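Local atomic coordinates of 3-methyladenine dna-glycosylase (Archaeoglobus fulgidus, PDB entry 2JHJ), a protein that belongs to the helix-hairpin-helix (HhH-GPD) superfamily of base excision DNA repair proteins and joins a helical domain to a TATA-box-binding-protein-like sheet domain. Residues I218-A223 and P237-G242; E120-A125 and E224-M229; L241-A246 and F279-Y284. One frame throughout, in Å; residues are numbered along the deposited sequence.

Overall arrangement
The three contacts run through the helical part of the chain. Interaction 1 joins the start of helix 220-230 to the turn leading into helix 241-251, and it carries Ile218, one of three residues that bind a sodium ion. Interaction 2 lies further along helix 220-230, its centre about 10 Å from that of interaction 1; the two touch where Thr222 CG2 lies 4.0 Å from Ala125 CB. Interaction 3 shares Leu241 and Gly242 with interaction 1, their centres about 13 Å apart, and Asp240 OD2 comes 3.5 Å from Phe282 CE1. Interactions 2 and 3 are about 16 Å apart, centre to centre; in one of its two conformers Met229 packs against Phe279 and Phe282.

Interaction 1: I218-A223 and P237-G242; sequences IGRWTA and PADDLG. With NA (sodium ion), chain C.
Trp221 and Asp239 bring the two backbones nearest, 5.7 Å between CA atoms, where the first turn of helix 220-230 meets the type I turn Pro237 to Asp240 that leads into helix 241-251. The indole of Trp221 spans the gap, a chi1 of 168° turning it away from its own backbone N. Its one polar ring atom, NE1, donates to Asp240 OD1 at 3.1 Å; the bond is bent (147°) and meets the anti side of the carboxylate, tilted from both planes. Asp240 OD2 meanwhile caps helix 241-251, accepting from Val243 N and weakly from Gly242 N, so a short acid both starts a helix and holds the tryptophan. The compact apolar ring of Pro237 lies against the indole, its CB 4.4 Å from Trp221 CD1. Asp239 OD2 lies 4.2 Å from Arg220 NE, an attraction of charges without a directed N-H; its salt bridge goes to Arg263, and that of Arg220 to Glu224. In the hairpin of the helix-hairpin-helix motif, between helices 205-213 and 220-230, Ile218 O binds the sodium ion at 2.3 Å. Helix 118-128 packs on Trp221, and helix 274-287 on Pro237 and Asp240.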
ATOM      1  N   ILE A 218       1.407   9.796  16.366  1.00 11.75           N
ATOM      2  CA  ILE A 218       1.121   9.893  14.926  1.00  9.97           C
ATOM      3  C   ILE A 218       1.223  11.357  14.521  1.00  9.69           C
ATOM      4  O   ILE A 218       0.434  12.211  14.974  1.00  9.02           O
ATOM      5  CB  ILE A 218      -0.274   9.308  14.499  1.00  9.84           C
ATOM      6  CG1 ILE A 218      -0.413   7.819  14.912  1.00  8.92           C
ATOM      7  CG2 ILE A 218      -0.460   9.493  12.968  1.00  7.91           C
ATOM      8  CD1 ILE A 218      -1.777   7.103  14.440  1.00 10.44           C
ATOM      9  N   GLY A 219       2.216  11.654  13.695  1.00 10.11           N
ATOM     10  CA  GLY A 219       2.414  13.028  13.236  1.00  8.58           C
ATOM     11  C   GLY A 219       2.202  13.174  11.746  1.00  9.45           C
ATOM     12  O   GLY A 219       1.531  12.346  11.096  1.00  7.82           O
ATOM     13  N   ARG A 220       2.817  14.213  11.195  1.00  9.93           N
ATOM     14  CA  ARG A 220       2.557  14.612   9.810  1.00  9.56           C
ATOM     15  C   ARG A 220       2.935  13.526   8.782  1.00 10.13           C
ATOM     16  O   ARG A 220       2.125  13.201   7.904  1.00  8.48           O
ATOM     17  CB  ARG A 220       3.259  15.946   9.500  1.00 10.27           C
ATOM     18  CG  ARG A 220       2.900  16.456   8.087  1.00 11.62           C
ATOM     19  CD  ARG A 220       3.287  17.896   7.849  1.00 16.21           C
ATOM     20  NE  ARG A 220       2.704  18.338   6.579  1.00 18.80           N
ATOM     21  CZ  ARG A 220       2.791  19.579   6.098  1.00 22.07           C
ATOM     22  NH1 ARG A 220       3.448  20.518   6.769  1.00 23.05           N
ATOM     23  NH2 ARG A 220       2.209  19.878   4.944  1.00 23.28           N
ATOM     24  N   TRP A 221       4.138  12.943   8.902  1.00 10.08           N
ATOM     25  CA  TRP A 221       4.568  11.979   7.902  1.00 10.19           C
ATOM     26  C   TRP A 221       3.690  10.708   7.977  1.00  9.88           C
ATOM     27  O   TRP A 221       3.201  10.219   6.966  1.00  7.70           O
ATOM     28  CB  TRP A 221       6.035  11.613   8.055  1.00 12.20           C
ATOM     29  CG  TRP A 221       6.430  10.421   7.245  1.00 13.06           C
ATOM     30  CD1 TRP A 221       6.536  10.341   5.877  1.00 14.32           C
ATOM     31  CD2 TRP A 221       6.718   9.116   7.748  1.00 15.60           C
ATOM     32  NE1 TRP A 221       6.923   9.071   5.515  1.00 14.17           N
ATOM     33  CE2 TRP A 221       7.030   8.300   6.640  1.00 14.42           C
ATOM     34  CE3 TRP A 221       6.792   8.565   9.042  1.00 17.11           C
ATOM     35  CZ2 TRP A 221       7.395   6.941   6.774  1.00 16.68           C
ATOM     36  CZ3 TRP A 221       7.149   7.207   9.180  1.00 17.31           C
ATOM     37  CH2 TRP A 221       7.442   6.412   8.041  1.00 16.90           C
ATOM     38  N   THR A 222       3.476  10.202   9.180  1.00  8.09           N
ATOM     39  CA  THR A 222       2.674   8.982   9.330  1.00  9.64           C
ATOM     40  C   THR A 222       1.248   9.190   8.797  1.00  8.94           C
ATOM     41  O   THR A 222       0.724   8.331   8.065  1.00  9.46           O
ATOM     42  CB  THR A 222       2.712   8.490  10.759  1.00  8.72           C
ATOM     43  OG1 THR A 222       4.101   8.236  11.074  1.00 12.48           O
ATOM     44  CG2 THR A 222       1.837   7.191  10.956  1.00 10.08           C
ATOM     45  N   ALA A 223       0.658  10.339   9.120  1.00  7.75           N
ATOM     46  CA  ALA A 223      -0.700  10.659   8.675  1.00  8.49           C
ATOM     47  C   ALA A 223      -0.770  10.762   7.157  1.00  8.32           C
ATOM     48  O   ALA A 223      -1.694  10.240   6.544  1.00  8.17           O
ATOM     49  CB  ALA A 223      -1.170  11.955   9.334  1.00  8.56           C
ATOM     50  N   PRO A 237       3.245  12.897   0.810  1.00 11.17           N
ATOM     51  CA  PRO A 237       4.042  12.820   2.048  1.00 11.02           C
ATOM     52  C   PRO A 237       5.500  13.256   1.798  1.00 11.99           C
ATOM     53  O   PRO A 237       6.390  12.408   1.708  1.00 12.86           O
ATOM     54  CB  PRO A 237       3.950  11.345   2.425  1.00 10.40           C
ATOM     55  CG  PRO A 237       3.899  10.645   1.025  1.00 11.13           C
ATOM     56  CD  PRO A 237       3.047  11.559   0.196  1.00 10.59           C
ATOM     57  N   ALA A 238       5.706  14.573   1.694  1.00 12.82           N
ATOM     58  CA  ALA A 238       7.016  15.158   1.362  1.00 13.54           C
ATOM     59  C   ALA A 238       8.074  14.969   2.442  1.00 14.70           C
ATOM     60  O   ALA A 238       9.276  15.150   2.177  1.00 15.25           O
ATOM     61  CB  ALA A 238       6.871  16.608   1.031  1.00 12.04           C
ATOM     62  N   ASP A 239       7.657  14.642   3.666  1.00 15.07           N
ATOM     63  CA  ASP A 239       8.648  14.401   4.705  1.00 16.96           C
ATOM     64  C   ASP A 239       9.337  13.054   4.501  1.00 16.82           C
ATOM     65  O   ASP A 239      10.404  12.840   5.023  1.00 16.27           O
ATOM     66  CB  ASP A 239       8.055  14.528   6.106  1.00 17.12           C
ATOM     67  CG  ASP A 239       7.529  15.921   6.392  1.00 18.93           C
ATOM     68  OD1 ASP A 239       8.344  16.867   6.481  1.00 21.35           O
ATOM     69  OD2 ASP A 239       6.295  16.074   6.560  1.00 19.29           O
ATOM     70  N   ASP A 240       8.746  12.157   3.706  1.00 17.09           N
ATOM     71  CA  ASP A 240       9.338  10.833   3.509  1.00 17.26           C
ATOM     72  C   ASP A 240      10.716  11.009   2.904  1.00 17.81           C
ATOM     73  O   ASP A 240      10.900  11.737   1.930  1.00 15.82           O
ATOM     74  CB  ASP A 240       8.473   9.967   2.587  1.00 16.89           C
ATOM     75  CG  ASP A 240       8.970   8.546   2.488  1.00 18.01           C
ATOM     76  OD1 ASP A 240       8.419   7.699   3.222  1.00 19.09           O
ATOM     77  OD2 ASP A 240       9.915   8.262   1.699  1.00 18.05           O
ATOM     78  N   LEU A 241      11.691  10.305   3.461  1.00 19.51           N
ATOM     79  CA  LEU A 241      13.067  10.525   3.025  1.00 20.49           C
ATOM     80  C   LEU A 241      13.387   9.969   1.645  1.00 19.64           C
ATOM     81  O   LEU A 241      14.190  10.549   0.920  1.00 20.44           O
ATOM     82  CB  LEU A 241      14.034  10.013   4.064  1.00 21.41           C
ATOM     83  CG  LEU A 241      14.785  11.171   4.684  1.00 25.65           C
ATOM     84  CD1 LEU A 241      14.605  11.177   6.207  1.00 29.43           C
ATOM     85  CD2 LEU A 241      16.235  11.035   4.238  1.00 28.19           C
ATOM     86  N   GLY A 242      12.744   8.857   1.289  1.00 19.10           N
ATOM     87  CA  GLY A 242      12.838   8.284  -0.056  1.00 17.44           C
ATOM     88  C   GLY A 242      12.314   9.265  -1.085  1.00 16.28           C
ATOM     89  O   GLY A 242      12.936   9.486  -2.132  1.00 15.57           O
TER
HETATM   90 NA    NA C1296      -0.170  13.238  16.972  1.00 15.33          NA
HETATM   91  O   HOH W   1       0.678  15.548  16.245  1.00 14.20           O

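Interaction 2: E120-A125 and E224-M229; sequences EGIAKA and ELVLSM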
ATOM      1  N   GLU A 120      -5.088  -2.075   8.667  1.00  8.88           N
ATOM      2  CA  GLU A 120      -3.792  -2.559   8.173  1.00  9.27           C
ATOM      3  C   GLU A 120      -2.898  -1.393   7.770  1.00  8.94           C
ATOM      4  O   GLU A 120      -1.724  -1.394   8.094  1.00  8.88           O
ATOM      5  CB  GLU A 120      -3.980  -3.496   6.961  1.00 10.06           C
ATOM      6  CG  GLU A 120      -2.637  -4.032   6.368  1.00 10.21           C
ATOM      7  CD  GLU A 120      -2.844  -4.861   5.122  1.00 11.43           C
ATOM      8  OE1 GLU A 120      -3.999  -5.047   4.720  1.00 12.16           O
ATOM      9  OE2 GLU A 120      -1.846  -5.361   4.561  1.00 14.41           O
ATOM     10  N   GLY A 121      -3.440  -0.431   7.026  1.00  8.07           N
ATOM     11  CA  GLY A 121      -2.636   0.741   6.577  1.00  8.17           C
ATOM     12  C   GLY A 121      -2.085   1.530   7.761  1.00  8.50           C
ATOM     13  O   GLY A 121      -0.894   1.816   7.822  1.00  7.83           O
ATOM     14  N   ILE A 122      -2.934   1.808   8.738  1.00  7.04           N
ATOM     15  CA  ILE A 122      -2.485   2.541   9.920  1.00  7.77           C
ATOM     16  C   ILE A 122      -1.404   1.755  10.691  1.00  7.69           C
ATOM     17  O   ILE A 122      -0.363   2.303  11.051  1.00  7.25           O
ATOM     18  CB  ILE A 122      -3.669   2.976  10.857  1.00  7.69           C
ATOM     19  CG1 ILE A 122      -4.638   3.938  10.113  1.00  7.58           C
ATOM     20  CG2 ILE A 122      -3.093   3.647  12.182  1.00  6.27           C
ATOM     21  CD1 ILE A 122      -5.942   4.398  10.903  1.00  7.44           C
ATOM     22  N   ALA A 123      -1.662   0.474  10.957  1.00  8.96           N
ATOM     23  CA  ALA A 123      -0.727  -0.352  11.722  1.00  8.96           C
ATOM     24  C   ALA A 123       0.641  -0.417  11.041  1.00  9.85           C
ATOM     25  O   ALA A 123       1.673  -0.238  11.694  1.00  9.95           O
ATOM     26  CB  ALA A 123      -1.281  -1.735  11.916  1.00  8.64           C
ATOM     27  N   LYS A 124       0.640  -0.665   9.734  1.00 10.09           N
ATOM     28  CA  LYS A 124       1.887  -0.758   8.968  1.00 10.79           C
ATOM     29  C   LYS A 124       2.648   0.563   8.911  1.00 11.57           C
ATOM     30  O   LYS A 124       3.893   0.583   9.021  1.00 10.86           O
ATOM     31  CB  LYS A 124       1.608  -1.318   7.572  1.00 11.09           C
ATOM     32  CG  LYS A 124       1.458  -2.819   7.587  1.00 11.58           C
ATOM     33  CD  LYS A 124       1.151  -3.346   6.192  1.00 13.97           C
ATOM     34  CE  LYS A 124       1.525  -4.801   6.124  1.00 16.87           C
ATOM     35  NZ  LYS A 124       1.453  -5.221   4.679  1.00 22.90           N
ATOM     36  N   ALA A 125       1.911   1.668   8.775  1.00 10.90           N
ATOM     37  CA  ALA A 125       2.555   2.998   8.826  1.00 10.50           C
ATOM     38  C   ALA A 125       3.215   3.286  10.205  1.00 10.66           C
ATOM     39  O   ALA A 125       4.343   3.774  10.259  1.00 10.75           O
ATOM     40  CB  ALA A 125       1.563   4.114   8.417  1.00  9.09           C
ATOM     41  N   GLU A 224       0.230  11.421   6.554  1.00  8.30           N
ATOM     42  CA  GLU A 224       0.214  11.655   5.112  1.00  9.85           C
ATOM     43  C   GLU A 224       0.500  10.385   4.315  1.00  9.44           C
ATOM     44  O   GLU A 224      -0.027  10.227   3.183  1.00  9.29           O
ATOM     45  CB  GLU A 224       1.168  12.784   4.718  1.00  9.14           C
ATOM     46  CG  GLU A 224       0.640  14.163   5.144  1.00  6.74           C
ATOM     47  CD  GLU A 224       1.545  15.307   4.762  1.00 11.13           C
ATOM     48  OE1 GLU A 224       2.679  15.054   4.343  1.00 11.87           O
ATOM     49  OE2 GLU A 224       1.115  16.474   4.884  1.00 12.37           O
ATOM     50  N   LEU A 225       1.346   9.527   4.884  1.00  8.94           N
ATOM     51  CA  LEU A 225       1.562   8.175   4.365  1.00 10.35           C
ATOM     52  C   LEU A 225       0.280   7.294   4.342  1.00  9.82           C
ATOM     53  O   LEU A 225      -0.049   6.632   3.337  1.00  9.67           O
ATOM     54  CB  LEU A 225       2.689   7.483   5.158  1.00 10.59           C
ATOM     55  CG  LEU A 225       3.295   6.285   4.431  1.00 12.19           C
ATOM     56  CD1 LEU A 225       4.199   6.697   3.214  1.00 14.10           C
ATOM     57  CD2 LEU A 225       4.085   5.471   5.451  1.00 16.57           C
ATOM     58  N   VAL A 226      -0.445   7.298   5.453  1.00 10.06           N
ATOM     59  CA  VAL A 226      -1.741   6.648   5.544  1.00  8.83           C
ATOM     60  C   VAL A 226      -2.716   7.253   4.511  1.00  9.80           C
ATOM     61  O   VAL A 226      -3.334   6.520   3.718  1.00  9.57           O
ATOM     62  CB  VAL A 226      -2.325   6.765   6.988  1.00  9.49           C
ATOM     63  CG1 VAL A 226      -3.804   6.348   7.021  1.00  5.27           C
ATOM     64  CG2 VAL A 226      -1.494   5.900   7.992  1.00 10.40           C
ATOM     65  N   LEU A 227      -2.831   8.582   4.512  1.00  8.24           N
ATOM     66  CA  LEU A 227      -3.725   9.258   3.579  1.00  9.18           C
ATOM     67  C   LEU A 227      -3.494   8.834   2.133  1.00  8.97           C
ATOM     68  O   LEU A 227      -4.434   8.489   1.408  1.00  9.11           O
ATOM     69  CB  LEU A 227      -3.640  10.786   3.735  1.00  8.49           C
ATOM     70  CG  LEU A 227      -4.523  11.332   4.900  1.00 10.34           C
ATOM     71  CD1 LEU A 227      -4.046  12.668   5.307  1.00 10.90           C
ATOM     72  CD2 LEU A 227      -5.965  11.429   4.417  1.00 11.89           C
ATOM     73  N   SER A 228      -2.237   8.889   1.712  1.00  9.11           N
ATOM     74  CA  SER A 228      -1.891   8.590   0.337  1.00  9.03           C
ATOM     75  C   SER A 228      -1.931   7.077   0.075  1.00  9.91           C
ATOM     76  O   SER A 228      -2.630   6.631  -0.856  1.00 10.10           O
ATOM     77  CB  SER A 228      -0.494   9.129  -0.016  1.00  8.62           C
ATOM     78  OG  SER A 228       0.480   8.793   0.985  1.00  8.52           O
ATOM     79  N   MET A 229      -1.154   6.323   0.857  0.50  9.03           N
ATOM     80  CA  MET A 229      -0.917   4.904   0.578  0.50  9.76           C
ATOM     81  C   MET A 229      -2.112   4.017   0.925  0.50 10.18           C
ATOM     82  O   MET A 229      -2.414   3.096   0.192  0.50  9.38           O
ATOM     83  CB  MET A 229       0.340   4.380   1.294  0.50  9.87           C
ATOM     84  CG  MET A 229       1.635   5.099   0.944  0.50  9.20           C
ATOM     85  SD  MET A 229       1.999   5.119  -0.810  0.50  9.62           S
ATOM     86  CE  MET A 229       2.563   3.429  -1.048  0.50  9.79           C
TER
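Val226 fits against Ile122 and Ala125, pairing the second helix of the helix-hairpin-helix motif, 220-230, with helix 118-128. The two branches of Val226 divide the work: CG2 rests 3.6 Å from Ala125 CB and also reaches over the backbone of Ile122, while CG1, placed opposite the backbone N by a chi1 of 168°, meets Ile122 CG1 at 4.0 Å. Leu225 CD2 also meets the alanine methyl, 4.1 Å from Ala125 CB. Small residues suit this face: Gly121 leaves its carbonyl oxygen accessible, Gly121 O lying 4.1 Å from Val226 CG2, and Ala125 offers a single methyl. The segment axes approach to 9.4 Å and run roughly antiparallel at 140°. The side chains that meet are all apolar and buried, and no hydrogen bond crosses.

Around them, Leu212 of helix 205-213 touches both Ile122 and Val226, and Ile191 of helix 182-192 also touches Ile122. On helix 118-128 a long salt bridge (3.3 Å) runs from Lys124 NZ to Glu120 OE2, while Glu120 OE1 pairs with Arg37 of the sheet domain. In helix 220-230 the carbonyl of Glu224 takes two donors, Ser228 N at 3.0 Å and Ser228 OG at 2.7 Å, the hydroxyl tilted 15° from the carbonyl plane.

Interaction 3: L241-A246 and F279-Y284; sequences LGVRRA and FYLFLY
Ala246 faces Leu281 and Tyr284 where helices 241-251 and 274-287 cross nearly at right angles (83°), their segment axes 8.8 Å apart. The single methyl of Ala246 points toward the opposite helix and lets the backbone of Leu281 come close, 5.8 Å from Ala246 CA to Leu281 CA. Ala246 CB touches the carbonyl oxygen of Leu281 and lies 3.9 Å from Tyr284 CD2. The tyrosine presents its ring edge, not its face, to this methyl, an orientation reached with CG anti to the backbone N (chi1 -170°). Leu281 also points across, and its two methyls divide: CD2 lies 4.1 Å from Ala246 CB, while CD1 extends toward Val243 and comes within 4.3 Å of Val243 CG1.

Val243 and Phe282 form the other end of the contact. The phenylalanine CB leaves its helix pointing away from helix 241-251, yet the ring swings back, so that CE1 lies 3.8 Å from Val243 CG2, the methyl approaching the ring obliquely. The branched valine can therefore serve two partners, one methyl against Leu281 and the other against the aromatic ring. Glycine suits position 242 because Asp240 OD2, which caps the helix, lies close by.

Leu281 carries the apolar packing further, onto Phe236, Leu101, Val247, Leu250 and Phe270, and Tyr284 meets Met100 and Leu101 of helix 96-104. Near the surface, Arg245 has a salt bridge to Asp285. This steep, apolar crossing belongs to the mainly helical HhH-GPD domain, in which helix 241-251 follows the Pro237-Asp240 turn that comes after the second helix of the helix-hairpin-helix motif.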
ATOM      1  N   LEU A 241      11.691  10.305   3.461  1.00 19.51           N
ATOM      2  CA  LEU A 241      13.067  10.525   3.025  1.00 20.49           C
ATOM      3  C   LEU A 241      13.387   9.969   1.645  1.00 19.64           C
ATOM      4  O   LEU A 241      14.190  10.549   0.920  1.00 20.44           O
ATOM      5  CB  LEU A 241      14.034  10.013   4.064  1.00 21.41           C
ATOM      6  CG  LEU A 241      14.785  11.171   4.684  1.00 25.65           C
ATOM      7  CD1 LEU A 241      14.605  11.177   6.207  1.00 29.43           C
ATOM      8  CD2 LEU A 241      16.235  11.035   4.238  1.00 28.19           C
ATOM      9  N   GLY A 242      12.744   8.857   1.289  1.00 19.10           N
ATOM     10  CA  GLY A 242      12.838   8.284  -0.056  1.00 17.44           C
ATOM     11  C   GLY A 242      12.314   9.265  -1.085  1.00 16.28           C
ATOM     12  O   GLY A 242      12.936   9.486  -2.132  1.00 15.57           O
ATOM     13  N   VAL A 243      11.155   9.840  -0.777  1.00 15.78           N
ATOM     14  CA  VAL A 243      10.525  10.837  -1.623  1.00 15.02           C
ATOM     15  C   VAL A 243      11.444  12.053  -1.812  1.00 14.99           C
ATOM     16  O   VAL A 243      11.682  12.494  -2.936  1.00 13.42           O
ATOM     17  CB  VAL A 243       9.148  11.299  -1.058  1.00 15.14           C
ATOM     18  CG1 VAL A 243       8.627  12.468  -1.864  1.00 13.20           C
ATOM     19  CG2 VAL A 243       8.150  10.137  -1.095  1.00 16.47           C
ATOM     20  N   ARG A 244      11.974  12.579  -0.707  1.00 14.47           N
ATOM     21  CA  ARG A 244      12.834  13.766  -0.791  1.00 15.35           C
ATOM     22  C   ARG A 244      14.045  13.481  -1.658  1.00 14.29           C
ATOM     23  O   ARG A 244      14.420  14.319  -2.477  1.00 14.86           O
ATOM     24  CB  ARG A 244      13.266  14.251   0.613  1.00 14.09           C
ATOM     25  CG  ARG A 244      12.196  15.039   1.363  1.00 16.11           C
ATOM     26  CD  ARG A 244      12.607  15.293   2.794  1.00 17.13           C
ATOM     27  NE  ARG A 244      13.821  16.123   2.813  1.00 20.05           N
ATOM     28  CZ  ARG A 244      14.718  16.130   3.792  1.00 23.09           C
ATOM     29  NH1 ARG A 244      14.582  15.330   4.855  1.00 19.47           N
ATOM     30  NH2 ARG A 244      15.774  16.923   3.685  1.00 21.46           N
ATOM     31  N   ARG A 245      14.641  12.307  -1.483  1.00 15.55           N
ATOM     32  CA  ARG A 245      15.786  11.866  -2.289  1.00 16.11           C
ATOM     33  C   ARG A 245      15.460  11.790  -3.790  1.00 15.63           C
ATOM     34  O   ARG A 245      16.184  12.364  -4.603  1.00 14.65           O
ATOM     35  CB  ARG A 245      16.297  10.493  -1.835  1.00 16.35           C
ATOM     36  CG  ARG A 245      17.180  10.491  -0.581  1.00 18.39           C
ATOM     37  CD  ARG A 245      17.873   9.128  -0.388  1.00 18.94           C
ATOM     38  NE  ARG A 245      16.922   8.018  -0.273  1.00 24.75           N
ATOM     39  CZ  ARG A 245      16.562   7.425   0.870  1.00 25.28           C
ATOM     40  NH1 ARG A 245      17.080   7.809   2.033  1.00 26.61           N
ATOM     41  NH2 ARG A 245      15.667   6.447   0.851  1.00 23.03           N
ATOM     42  N   ALA A 246      14.396  11.048  -4.141  1.00 14.58           N
ATOM     43  CA  ALA A 246      13.936  10.890  -5.542  1.00 14.78           C
ATOM     44  C   ALA A 246      13.652  12.235  -6.220  1.00 14.67           C
ATOM     45  O   ALA A 246      14.155  12.515  -7.308  1.00 14.34           O
ATOM     46  CB  ALA A 246      12.705   9.965  -5.590  1.00 14.17           C
ATOM     47  N   PHE A 279       4.127   6.558  -6.092  1.00  7.99           N
ATOM     48  CA  PHE A 279       4.564   5.172  -6.271  1.00  8.68           C
ATOM     49  C   PHE A 279       5.768   5.042  -7.230  1.00  9.09           C
ATOM     50  O   PHE A 279       6.658   4.202  -6.972  1.00  9.57           O
ATOM     51  CB  PHE A 279       3.405   4.283  -6.739  1.00  9.58           C
ATOM     52  CG  PHE A 279       2.453   3.859  -5.650  1.00  9.91           C
ATOM     53  CD1 PHE A 279       1.850   4.792  -4.808  1.00 10.78           C
ATOM     54  CD2 PHE A 279       2.098   2.487  -5.531  1.00  9.58           C
ATOM     55  CE1 PHE A 279       0.920   4.377  -3.820  1.00 10.72           C
ATOM     56  CE2 PHE A 279       1.185   2.061  -4.560  1.00  9.86           C
ATOM     57  CZ  PHE A 279       0.594   3.011  -3.704  1.00  8.00           C
ATOM     58  N   TYR A 280       5.786   5.826  -8.318  1.00  8.74           N
ATOM     59  CA  TYR A 280       6.936   5.844  -9.270  1.00  9.21           C
ATOM     60  C   TYR A 280       8.184   6.357  -8.577  1.00  9.65           C
ATOM     61  O   TYR A 280       9.264   5.851  -8.843  1.00 10.60           O
ATOM     62  CB  TYR A 280       6.679   6.683 -10.543  1.00  8.90           C
ATOM     63  CG  TYR A 280       5.692   6.043 -11.509  1.00  9.22           C
ATOM     64  CD1 TYR A 280       4.317   6.149 -11.298  1.00 10.19           C
ATOM     65  CD2 TYR A 280       6.150   5.295 -12.611  1.00  7.87           C
ATOM     66  CE1 TYR A 280       3.401   5.525 -12.168  1.00  9.64           C
ATOM     67  CE2 TYR A 280       5.259   4.701 -13.503  1.00  9.86           C
ATOM     68  CZ  TYR A 280       3.902   4.805 -13.268  1.00 10.45           C
ATOM     69  OH  TYR A 280       3.057   4.191 -14.109  1.00  8.64           O
ATOM     70  N   LEU A 281       8.016   7.338  -7.676  1.00  9.66           N
ATOM     71  CA  LEU A 281       9.141   7.878  -6.908  1.00 10.06           C
ATOM     72  C   LEU A 281       9.728   6.801  -5.997  1.00 10.02           C
ATOM     73  O   LEU A 281      10.952   6.696  -5.901  1.00 10.67           O
ATOM     74  CB  LEU A 281       8.749   9.121  -6.105  1.00  9.48           C
ATOM     75  CG  LEU A 281       8.282  10.347  -6.897  1.00 10.67           C
ATOM     76  CD1 LEU A 281       7.840  11.470  -5.949  1.00  6.27           C
ATOM     77  CD2 LEU A 281       9.353  10.838  -7.817  1.00  8.43           C
ATOM     78  N   PHE A 282       8.869   6.030  -5.321  1.00  9.46           N
ATOM     79  CA  PHE A 282       9.304   4.910  -4.476  1.00 10.45           C
ATOM     80  C   PHE A 282      10.101   3.881  -5.238  1.00 11.42           C
ATOM     81  O   PHE A 282      11.177   3.455  -4.776  1.00 11.13           O
ATOM     82  CB  PHE A 282       8.127   4.234  -3.738  1.00 10.92           C
ATOM     83  CG  PHE A 282       7.625   5.031  -2.534  1.00 11.14           C
ATOM     84  CD1 PHE A 282       8.526   5.637  -1.660  1.00 13.47           C
ATOM     85  CD2 PHE A 282       6.250   5.158  -2.288  1.00 14.23           C
ATOM     86  CE1 PHE A 282       8.083   6.359  -0.551  1.00 13.12           C
ATOM     87  CE2 PHE A 282       5.776   5.913  -1.189  1.00 13.29           C
ATOM     88  CZ  PHE A 282       6.691   6.481  -0.303  1.00 11.30           C
ATOM     89  N   LEU A 283       9.590   3.488  -6.408  1.00 11.18           N
ATOM     90  CA  LEU A 283      10.347   2.602  -7.298  1.00 13.41           C
ATOM     91  C   LEU A 283      11.704   3.178  -7.674  1.00 13.74           C
ATOM     92  O   LEU A 283      12.709   2.475  -7.609  1.00 14.81           O
ATOM     93  CB  LEU A 283       9.558   2.280  -8.567  1.00 14.21           C
ATOM     94  CG  LEU A 283       8.338   1.355  -8.415  1.00 15.63           C
ATOM     95  CD1 LEU A 283       7.506   1.424  -9.666  1.00 13.43           C
ATOM     96  CD2 LEU A 283       8.815  -0.092  -8.171  1.00 16.13           C
ATOM     97  N   TYR A 284      11.701   4.440  -8.091  1.00 14.86           N
ATOM     98  CA  TYR A 284      12.909   5.181  -8.466  1.00 16.15           C
ATOM     99  C   TYR A 284      13.948   5.205  -7.348  1.00 16.81           C
ATOM    100  O   TYR A 284      15.120   4.926  -7.590  1.00 16.05           O
ATOM    101  CB  TYR A 284      12.533   6.599  -8.837  1.00 17.78           C
ATOM    102  CG  TYR A 284      13.652   7.387  -9.463  1.00 20.30           C
ATOM    103  CD1 TYR A 284      14.089   7.094 -10.747  1.00 21.21           C
ATOM    104  CD2 TYR A 284      14.267   8.415  -8.767  1.00 22.03           C
ATOM    105  CE1 TYR A 284      15.113   7.820 -11.339  1.00 24.06           C
ATOM    106  CE2 TYR A 284      15.300   9.153  -9.345  1.00 25.49           C
ATOM    107  CZ  TYR A 284      15.701   8.841 -10.638  1.00 23.82           C
ATOM    108  OH  TYR A 284      16.701   9.542 -11.220  1.00 25.99           O
TER